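Local coordinates for protein vibralactone Cyclase (Boreostereum vibrans, PDB 6KD0) that probably catalyses, as a hydrolase-family enzyme with an alpha/beta hydrolase fold, the cyclization that forms the fused bicyclic beta-lactone of vibralactone, at residues S227-E230 against C231-A234; L236-K239 against K240-Y243; A312-M315 against L316-M320. One frame throughout, in Å; residues are numbered along the deposited sequence.

Overall arrangement
Interactions 1 and 2 follow each other, their centres about 8 Å apart, and touch through a probable Lys239 N to Arg232 O hydrogen bond, whereas interaction 3 lies about 20 Å from the first and 18 Å from the second, centre to centre. Interaction 1 ends helix 227-230 and interaction 2 starts helix 239-249; both are partly buried, and charged side chains line their outer sides. Interaction 3, at helix 313-316, is buried and mixes aromatic, sulfur and guanidinium groups. Leu236 bridges the second and third contacts by packing on Leu316, Phe317 and Phe313. Arginine-to-carbonyl bonds recur in interactions 1 and 3, while interaction 2 combines a serine-glutamate capping box with apolar packing and a cation-pi contact.

Interaction 1 of 3, residues S227-E230 against C231-A234; sequences SMEE and CRDA
Arg232 lays its aliphatic chain across the carbonyl end of Glu229, Arg232 CG standing 3.2 Å from Glu229 O, and then brings its guanidinium back to the same oxygen. The head group arrives edge-on: Arg232 NH1 donates to Glu229 O at 2.7 Å with an N-H...O angle of 152°, and the oxygen lies close to the guanidinium plane. With CG between the backbone N and the carbonyl carbon (chi1 65°) and the chain extended from there to NE, the side chain runs past this carbonyl instead of leaving it. Arg232 N donates to Glu229 O as well, at 3.2 Å, so two donors of one residue grip the oxygen from opposite faces of the carbonyl plane. Toward the guanidinium the Glu229 carboxylate offers only a nearby opposite charge, Glu229 OE1 lying 4.6 Å from Arg232 NE and well out of plane; its OE2 makes a long, weak ion pair with Lys239.

Cys231 N closes the last helical turn on Ser227 O at 2.8 Å. The buried thiol, Cys231 SG, lies 3.8 Å from Glu230 OE1 and packs on Trp280 and Arg284. Glu230 is engaged beyond the turn, in a salt bridge with Arg284 and a hydrogen bond with Ser12. Cys231 leaves helical geometry and opens a type I beta turn to Ala234; water 1 donates to Glu230 O and accepts from Asp233 N, joining helix end to turn. Because a charged N-H bonds a carbonyl at the helix C-terminus, the arginine probably offsets part of the negative potential there.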
ATOM      1  N   SER A 227      15.190 -11.995  -6.011  1.00 27.16           N
ATOM      2  CA  SER A 227      14.837 -10.806  -6.784  1.00 26.59           C
ATOM      3  C   SER A 227      15.772  -9.633  -6.514  1.00 27.53           C
ATOM      4  O   SER A 227      15.974  -8.803  -7.401  1.00 26.15           O
ATOM      5  CB  SER A 227      13.394 -10.400  -6.495  1.00 24.30           C
ATOM      6  OG  SER A 227      13.227 -10.130  -5.109  1.00 22.11           O
ATOM      7  N   MET A 228      16.350  -9.535  -5.313  1.00 22.66           N
ATOM      8  CA  MET A 228      17.147  -8.348  -5.000  1.00 24.50           C
ATOM      9  C   MET A 228      18.382  -8.232  -5.888  1.00 29.29           C
ATOM     10  O   MET A 228      18.790  -7.113  -6.238  1.00 27.21           O
ATOM     11  CB  MET A 228      17.550  -8.340  -3.522  1.00 25.38           C
ATOM     12  CG  MET A 228      18.053  -6.979  -3.023  1.00 35.21           C
ATOM     13  SD  MET A 228      16.737  -5.751  -2.802  1.00 30.30           S
ATOM     14  CE  MET A 228      15.815  -6.517  -1.484  1.00 32.05           C
ATOM     15  N   GLU A 229      18.985  -9.360  -6.269  1.00 27.68           N
ATOM     16  CA  GLU A 229      20.109  -9.365  -7.202  1.00 29.46           C
ATOM     17  C   GLU A 229      19.649  -9.518  -8.650  1.00 31.28           C
ATOM     18  O   GLU A 229      20.134  -8.806  -9.541  1.00 27.03           O
ATOM     19  CB  GLU A 229      21.078 -10.497  -6.849  1.00 35.02           C
ATOM     20  CG  GLU A 229      21.780 -10.328  -5.524  1.00 34.75           C
ATOM     21  CD  GLU A 229      22.576  -9.045  -5.448  1.00 41.51           C
ATOM     22  OE1 GLU A 229      23.214  -8.673  -6.461  1.00 40.81           O
ATOM     23  OE2 GLU A 229      22.568  -8.413  -4.372  1.00 43.33           O
ATOM     24  N   GLU A 230      18.714 -10.442  -8.890  1.00 26.10           N
ATOM     25  CA  GLU A 230      18.233 -10.694 -10.248  1.00 30.96           C
ATOM     26  C   GLU A 230      17.576  -9.450 -10.838  1.00 29.94           C
ATOM     27  O   GLU A 230      17.739  -9.160 -12.029  1.00 32.05           O
ATOM     28  CB  GLU A 230      17.269 -11.887 -10.253  1.00 28.65           C
ATOM     29  CG  GLU A 230      16.199 -11.880 -11.374  1.00 36.17           C
ATOM     30  CD  GLU A 230      14.920 -12.653 -11.004  1.00 45.24           C
ATOM     31  OE1 GLU A 230      13.904 -12.549 -11.745  1.00 39.25           O
ATOM     32  OE2 GLU A 230      14.931 -13.364  -9.969  1.00 46.82           O
ATOM     33  N   CYS A 231      16.852  -8.682 -10.018  1.00 27.64           N
ATOM     34  CA  CYS A 231      16.204  -7.454 -10.459  1.00 23.58           C
ATOM     35  C   CYS A 231      16.903  -6.206  -9.928  1.00 28.07           C
ATOM     36  O   CYS A 231      16.267  -5.163  -9.758  1.00 26.82           O
ATOM     37  CB  CYS A 231      14.737  -7.461 -10.030  1.00 23.02           C
ATOM     38  SG  CYS A 231      13.810  -8.867 -10.675  1.00 28.77           S
ATOM     39  N   ARG A 232      18.212  -6.286  -9.658  1.00 22.45           N
ATOM     40  CA  ARG A 232      18.885  -5.159  -9.033  1.00 23.68           C
ATOM     41  C   ARG A 232      18.868  -3.909  -9.899  1.00 24.99           C
ATOM     42  O   ARG A 232      19.039  -2.809  -9.368  1.00 26.98           O
ATOM     43  CB  ARG A 232      20.325  -5.529  -8.688  1.00 24.80           C
ATOM     44  CG  ARG A 232      21.196  -5.805  -9.897  1.00 31.20           C
ATOM     45  CD  ARG A 232      22.514  -6.415  -9.450  1.00 37.78           C
ATOM     46  NE  ARG A 232      23.387  -6.692 -10.585  1.00 46.07           N
ATOM     47  CZ  ARG A 232      23.307  -7.779 -11.346  1.00 46.63           C
ATOM     48  NH1 ARG A 232      22.388  -8.703 -11.098  1.00 43.75           N
ATOM     49  NH2 ARG A 232      24.147  -7.940 -12.359  1.00 51.55           N
ATOM     50  N   ASP A 233      18.669  -4.036 -11.216  1.00 25.08           N
ATOM     51  CA  ASP A 233      18.608  -2.866 -12.090  1.00 23.22           C
ATOM     52  C   ASP A 233      17.242  -2.718 -12.756  1.00 26.27           C
ATOM     53  O   ASP A 233      17.146  -2.173 -13.858  1.00 25.91           O
ATOM     54  CB  ASP A 233      19.706  -2.913 -13.150  1.00 26.55           C
ATOM     55  CG  ASP A 233      21.101  -2.901 -12.549  1.00 37.71           C
ATOM     56  OD1 ASP A 233      21.358  -2.047 -11.682  1.00 39.05           O
ATOM     57  OD2 ASP A 233      21.937  -3.746 -12.954  1.00 44.00           O
ATOM     58  N   ALA A 234      16.177  -3.162 -12.091  1.00 21.52           N
ATOM     59  CA  ALA A 234      14.866  -3.163 -12.724  1.00 24.24           C
ATOM     60  C   ALA A 234      14.374  -1.731 -12.930  1.00 26.33           C
ATOM     61  O   ALA A 234      14.733  -0.825 -12.173  1.00 23.30           O
ATOM     62  CB  ALA A 234      13.857  -3.941 -11.887  1.00 23.04           C
TER
HETATM   63  O   HOH W   1      18.347  -6.299 -12.887  1.00 29.43           O

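Interaction 2 of 3, residues L236-K239 against K240-Y243; sequences LLSK and KEVY
Ser238 and Glu241 hold each other in a capping box at the start of helix 239-249. Ser238 OG accepts from Glu241 N at 3.1 Å, and Ser238 N donates at 2.9 Å, with an N-H...O angle of 157°, to Glu241 OE2, which receives it on its anti lone pair. The reciprocal pairing follows from the torsions: OG sits between the backbone N and the carbonyl carbon, while the glutamate is extended beyond CG and reaches back over the N-cap. Replacing Glu241 by an alanine would probably leave the amide of Ser238 without this acceptor and Arg38, the salt-bridge partner of OE1, without this carboxylate.

The tightly packed part is the apolar contact next to the box. Leu237 and Val242 cross at about a right angle, and the leucine meets a single methyl of the valine, Leu237 CD2 being 3.7 Å from Val242 CG2; Leu237 CD1 also touches Glu241 CB at 3.8 Å. On the looser, more exposed side, Lys239 runs obliquely over Tyr243. Its chain bends only at the last torsion (chi4 -90°), bringing Lys239 NZ 4.4 Å from the Tyr243 ring centroid and 28° off the ring normal, an off-centre cation-pi contact. The same ammonium makes a long, weak ion pair with Glu229.

Leu237 touches Asp281, the acid of a probable Ser-His-Asp triad, from the loop that leads into the helix. Met228 of helix 227-230 packs on both Lys239 and Val242, so the first turn of helix 239-249 rests against the short helix before it.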
ATOM      1  N   LEU A 236      12.308   1.541 -12.532  1.00 26.94           N
ATOM      2  CA  LEU A 236      11.536   2.251 -11.513  1.00 25.48           C
ATOM      3  C   LEU A 236      11.961   1.924 -10.082  1.00 25.86           C
ATOM      4  O   LEU A 236      11.611   2.665  -9.171  1.00 27.30           O
ATOM      5  CB  LEU A 236      10.019   1.991 -11.663  1.00 24.44           C
ATOM      6  CG  LEU A 236       9.359   2.300 -13.011  1.00 27.28           C
ATOM      7  CD1 LEU A 236       7.871   2.031 -12.922  1.00 25.71           C
ATOM      8  CD2 LEU A 236       9.616   3.747 -13.446  1.00 24.77           C
ATOM      9  N   LEU A 237      12.698   0.834  -9.851  1.00 22.84           N
ATOM     10  CA  LEU A 237      13.215   0.559  -8.512  1.00 24.34           C
ATOM     11  C   LEU A 237      14.419  -0.368  -8.587  1.00 24.89           C
ATOM     12  O   LEU A 237      14.281  -1.547  -8.923  1.00 25.18           O
ATOM     13  CB  LEU A 237      12.139  -0.058  -7.609  1.00 22.20           C
ATOM     14  CG  LEU A 237      12.622  -0.344  -6.180  1.00 25.02           C
ATOM     15  CD1 LEU A 237      12.987   0.961  -5.448  1.00 17.87           C
ATOM     16  CD2 LEU A 237      11.561  -1.136  -5.385  1.00 24.49           C
ATOM     17  N   SER A 238      15.595   0.156  -8.272  1.00 23.31           N
ATOM     18  CA  SER A 238      16.822  -0.619  -8.252  1.00 24.91           C
ATOM     19  C   SER A 238      17.115  -1.060  -6.822  1.00 22.67           C
ATOM     20  O   SER A 238      16.556  -0.522  -5.865  1.00 19.02           O
ATOM     21  CB  SER A 238      17.973   0.212  -8.817  1.00 22.11           C
ATOM     22  OG  SER A 238      18.243   1.325  -7.977  1.00 22.45           O
ATOM     23  N   LYS A 239      17.959  -2.091  -6.697  1.00 22.22           N
ATOM     24  CA  LYS A 239      18.500  -2.483  -5.395  1.00 21.88           C
ATOM     25  C   LYS A 239      19.160  -1.307  -4.687  1.00 21.23           C
ATOM     26  O   LYS A 239      18.985  -1.099  -3.478  1.00 20.22           O
ATOM     27  CB  LYS A 239      19.507  -3.624  -5.585  1.00 26.89           C
ATOM     28  CG  LYS A 239      20.343  -3.931  -4.351  1.00 30.37           C
ATOM     29  CD  LYS A 239      21.206  -5.173  -4.585  1.00 29.06           C
ATOM     30  CE  LYS A 239      21.792  -5.693  -3.286  1.00 38.01           C
ATOM     31  NZ  LYS A 239      23.115  -5.091  -2.982  1.00 44.84           N
ATOM     32  N   LYS A 240      19.957  -0.542  -5.425  1.00 23.55           N
ATOM     33  CA  LYS A 240      20.576   0.642  -4.850  1.00 22.32           C
ATOM     34  C   LYS A 240      19.536   1.563  -4.213  1.00 22.62           C
ATOM     35  O   LYS A 240      19.758   2.093  -3.117  1.00 20.48           O
ATOM     36  CB  LYS A 240      21.361   1.374  -5.943  1.00 22.27           C
ATOM     37  CG  LYS A 240      22.078   2.629  -5.484  1.00 26.21           C
ATOM     38  CD  LYS A 240      22.861   3.243  -6.638  1.00 26.85           C
ATOM     39  CE  LYS A 240      23.611   4.487  -6.180  1.00 19.85           C
ATOM     40  NZ  LYS A 240      24.442   5.088  -7.263  1.00 24.49           N
ATOM     41  N   GLU A 241      18.398   1.759  -4.888  1.00 20.25           N
ATOM     42  CA  GLU A 241      17.345   2.637  -4.379  1.00 21.56           C
ATOM     43  C   GLU A 241      16.681   2.036  -3.146  1.00 18.70           C
ATOM     44  O   GLU A 241      16.346   2.755  -2.193  1.00 16.96           O
ATOM     45  CB  GLU A 241      16.311   2.898  -5.480  1.00 20.09           C
ATOM     46  CG  GLU A 241      16.776   3.873  -6.560  1.00 23.64           C
ATOM     47  CD  GLU A 241      15.774   4.021  -7.697  1.00 29.13           C
ATOM     48  OE1 GLU A 241      15.469   5.167  -8.091  1.00 33.83           O
ATOM     49  OE2 GLU A 241      15.288   2.991  -8.198  1.00 25.88           O
ATOM     50  N   VAL A 242      16.474   0.715  -3.154  1.00 20.16           N
ATOM     51  CA  VAL A 242      15.916   0.034  -1.987  1.00 19.07           C
ATOM     52  C   VAL A 242      16.790   0.295  -0.761  1.00 19.88           C
ATOM     53  O   VAL A 242      16.304   0.703   0.312  1.00 18.46           O
ATOM     54  CB  VAL A 242      15.760  -1.469  -2.283  1.00 17.90           C
ATOM     55  CG1 VAL A 242      15.494  -2.249  -0.993  1.00 20.04           C
ATOM     56  CG2 VAL A 242      14.617  -1.681  -3.290  1.00 19.41           C
ATOM     57  N   TYR A 243      18.099   0.068  -0.909  1.00 18.88           N
ATOM     58  CA  TYR A 243      19.022   0.300   0.203  1.00 21.33           C
ATOM     59  C   TYR A 243      19.025   1.769   0.627  1.00 20.03           C
ATOM     60  O   TYR A 243      19.131   2.085   1.823  1.00 20.54           O
ATOM     61  CB  TYR A 243      20.436  -0.151  -0.188  1.00 21.99           C
ATOM     62  CG  TYR A 243      20.675  -1.631   0.010  1.00 25.64           C
ATOM     63  CD1 TYR A 243      19.854  -2.569  -0.598  1.00 25.27           C
ATOM     64  CD2 TYR A 243      21.712  -2.088   0.819  1.00 27.04           C
ATOM     65  CE1 TYR A 243      20.058  -3.937  -0.420  1.00 26.10           C
ATOM     66  CE2 TYR A 243      21.932  -3.444   1.006  1.00 31.62           C
ATOM     67  CZ  TYR A 243      21.103  -4.364   0.381  1.00 35.73           C
ATOM     68  OH  TYR A 243      21.303  -5.715   0.562  1.00 36.71           O
TER

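Interaction 3 of 3, residues A312-M315 against L316-M320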
ATOM      1  N   ALA A 312       5.297  -0.514  -9.117  1.00 20.52           N
ATOM      2  CA  ALA A 312       4.446   0.667  -9.260  1.00 24.70           C
ATOM      3  C   ALA A 312       4.254   1.096 -10.705  1.00 24.04           C
ATOM      4  O   ALA A 312       4.019   2.286 -10.962  1.00 22.62           O
ATOM      5  CB  ALA A 312       4.992   1.859  -8.471  1.00 24.79           C
ATOM      6  N   PHE A 313       4.372   0.159 -11.656  1.00 20.42           N
ATOM      7  CA  PHE A 313       4.176   0.509 -13.060  1.00 20.43           C
ATOM      8  C   PHE A 313       2.776   1.046 -13.314  1.00 21.19           C
ATOM      9  O   PHE A 313       2.580   1.827 -14.249  1.00 20.94           O
ATOM     10  CB  PHE A 313       4.431  -0.698 -13.956  1.00 20.49           C
ATOM     11  CG  PHE A 313       3.225  -1.579 -14.111  1.00 21.41           C
ATOM     12  CD1 PHE A 313       2.895  -2.499 -13.127  1.00 22.82           C
ATOM     13  CD2 PHE A 313       2.406  -1.463 -15.225  1.00 23.09           C
ATOM     14  CE1 PHE A 313       1.767  -3.305 -13.264  1.00 22.98           C
ATOM     15  CE2 PHE A 313       1.282  -2.257 -15.359  1.00 24.33           C
ATOM     16  CZ  PHE A 313       0.964  -3.176 -14.378  1.00 23.09           C
ATOM     17  N   HIS A 314       1.782   0.639 -12.504  1.00 20.78           N
ATOM     18  CA  HIS A 314       0.422   1.111 -12.734  1.00 19.58           C
ATOM     19  C   HIS A 314       0.209   2.549 -12.287  1.00 18.51           C
ATOM     20  O   HIS A 314      -0.756   3.173 -12.727  1.00 20.81           O
ATOM     21  CB  HIS A 314      -0.601   0.167 -12.077  1.00 22.54           C
ATOM     22  CG  HIS A 314      -0.876   0.433 -10.629  1.00 21.55           C
ATOM     23  ND1 HIS A 314       0.046   0.190  -9.634  1.00 23.56           N
ATOM     24  CD2 HIS A 314      -1.997   0.862 -10.004  1.00 21.69           C
ATOM     25  CE1 HIS A 314      -0.486   0.485  -8.463  1.00 21.89           C
ATOM     26  NE2 HIS A 314      -1.725   0.897  -8.659  1.00 18.50           N
ATOM     27  N   MET A 315       1.082   3.098 -11.442  1.00 20.88           N
ATOM     28  CA  MET A 315       0.988   4.498 -11.041  1.00 20.19           C
ATOM     29  C   MET A 315       1.679   5.416 -12.025  1.00 20.20           C
ATOM     30  O   MET A 315       1.298   6.585 -12.162  1.00 22.03           O
ATOM     31  CB  MET A 315       1.616   4.712  -9.662  1.00 17.39           C
ATOM     32  CG  MET A 315       0.946   3.935  -8.541  1.00 22.60           C
ATOM     33  SD  MET A 315      -0.770   4.408  -8.258  1.00 22.16           S
ATOM     34  CE  MET A 315      -0.540   6.051  -7.574  1.00 28.04           C
ATOM     35  N   LEU A 316       2.687   4.910 -12.708  1.00 20.33           N
ATOM     36  CA  LEU A 316       3.412   5.708 -13.678  1.00 20.34           C
ATOM     37  C   LEU A 316       2.915   5.515 -15.101  1.00 21.45           C
ATOM     38  O   LEU A 316       3.164   6.381 -15.945  1.00 21.72           O
ATOM     39  CB  LEU A 316       4.904   5.381 -13.606  1.00 22.24           C
ATOM     40  CG  LEU A 316       5.649   6.214 -12.559  1.00 26.49           C
ATOM     41  CD1 LEU A 316       5.364   5.732 -11.109  1.00 25.28           C
ATOM     42  CD2 LEU A 316       7.122   6.233 -12.851  1.00 29.15           C
ATOM     43  N   PHE A 317       2.213   4.420 -15.390  1.00 20.84           N
ATOM     44  CA  PHE A 317       1.782   4.125 -16.754  1.00 20.18           C
ATOM     45  C   PHE A 317       0.327   3.679 -16.766  1.00 21.07           C
ATOM     46  O   PHE A 317      -0.028   2.699 -17.411  1.00 23.23           O
ATOM     47  CB  PHE A 317       2.684   3.061 -17.371  1.00 22.45           C
ATOM     48  CG  PHE A 317       4.142   3.415 -17.337  1.00 20.24           C
ATOM     49  CD1 PHE A 317       4.669   4.296 -18.260  1.00 24.57           C
ATOM     50  CD2 PHE A 317       4.982   2.889 -16.364  1.00 23.63           C
ATOM     51  CE1 PHE A 317       6.014   4.644 -18.234  1.00 25.56           C
ATOM     52  CE2 PHE A 317       6.336   3.228 -16.329  1.00 20.84           C
ATOM     53  CZ  PHE A 317       6.851   4.111 -17.264  1.00 24.79           C
ATOM     54  N   ARG A 318      -0.543   4.401 -16.052  1.00 19.64           N
ATOM     55  CA  ARG A 318      -1.925   3.950 -15.902  1.00 20.06           C
ATOM     56  C   ARG A 318      -2.642   3.801 -17.241  1.00 22.39           C
ATOM     57  O   ARG A 318      -3.600   3.026 -17.337  1.00 24.71           O
ATOM     58  CB  ARG A 318      -2.706   4.909 -14.994  1.00 20.34           C
ATOM     59  CG  ARG A 318      -4.125   4.415 -14.633  1.00 20.52           C
ATOM     60  CD  ARG A 318      -4.059   3.097 -13.844  1.00 23.43           C
ATOM     61  NE  ARG A 318      -3.521   3.386 -12.513  1.00 21.27           N
ATOM     62  CZ  ARG A 318      -4.265   3.760 -11.474  1.00 22.09           C
ATOM     63  NH1 ARG A 318      -5.590   3.837 -11.595  1.00 19.63           N
ATOM     64  NH2 ARG A 318      -3.691   4.056 -10.308  1.00 20.24           N
ATOM     65  N   SER A 319      -2.186   4.487 -18.290  1.00 23.50           N
ATOM     66  CA  SER A 319      -2.884   4.389 -19.567  1.00 22.55           C
ATOM     67  C   SER A 319      -2.659   3.036 -20.236  1.00 22.93           C
ATOM     68  O   SER A 319      -3.403   2.685 -21.158  1.00 26.93           O
ATOM     69  CB  SER A 319      -2.463   5.531 -20.492  1.00 29.71           C
ATOM     70  OG  SER A 319      -1.089   5.430 -20.821  1.00 34.22           O
ATOM     71  N   MET A 320      -1.671   2.263 -19.787  1.00 21.24           N
ATOM     72  CA  MET A 320      -1.529   0.890 -20.251  1.00 22.81           C
ATOM     73  C   MET A 320      -2.785   0.107 -19.909  1.00 24.37           C
ATOM     74  O   MET A 320      -3.354   0.270 -18.825  1.00 22.54           O
ATOM     75  CB  MET A 320      -0.323   0.207 -19.598  1.00 21.56           C
ATOM     76  CG  MET A 320       1.039   0.583 -20.136  1.00 26.82           C
ATOM     77  SD  MET A 320       2.327  -0.264 -19.199  1.00 28.37           S
ATOM     78  CE  MET A 320       2.207  -1.935 -19.832  1.00 26.13           C
TER
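His314 and Arg318 lie side by side and point the same way, ring and guanidinium planes only 18° apart, with His314 CD2 at 3.6 Å from Arg318 NH2. Bends at chi2 and chi3 fold the arginine back toward the helix end, where Arg318 NE donates to His314 O at 2.8 Å with an N-H...O angle of 161°. That oxygen lies almost in the guanidinium plane, although the donor stands above the carbonyl plane. Met315 runs alongside as well: Met315 SD meets the guanidinium edge 3.6 Å from Arg318 NH2, and its CG lies over one face of the His314 ring, toward the rim. Beyond the two segments, Arg318 NH2 forms a salt bridge with Asp117.

This single-turn helix begins just beyond His311, the histidine of a probable Ser-His-Asp triad, with Ala312 as N-cap between them, as expected of the loop after the last strand in an alpha/beta hydrolase fold. Phe317 N closes the turn on Phe313 O at 2.9 Å.

The Phe313 ring carries His314 CB over the centre of one face, while Met320 comes at its edge, crossing at about a right angle. Met320 SD stands 5.4 Å from the Phe313 centroid, 79° off the ring normal, a Met-aromatic contact. Phe317 turns its own ring edge toward Phe313 O, Phe317 CD2 approaching it to 3.4 Å, and meets Phe25 edge-to-face.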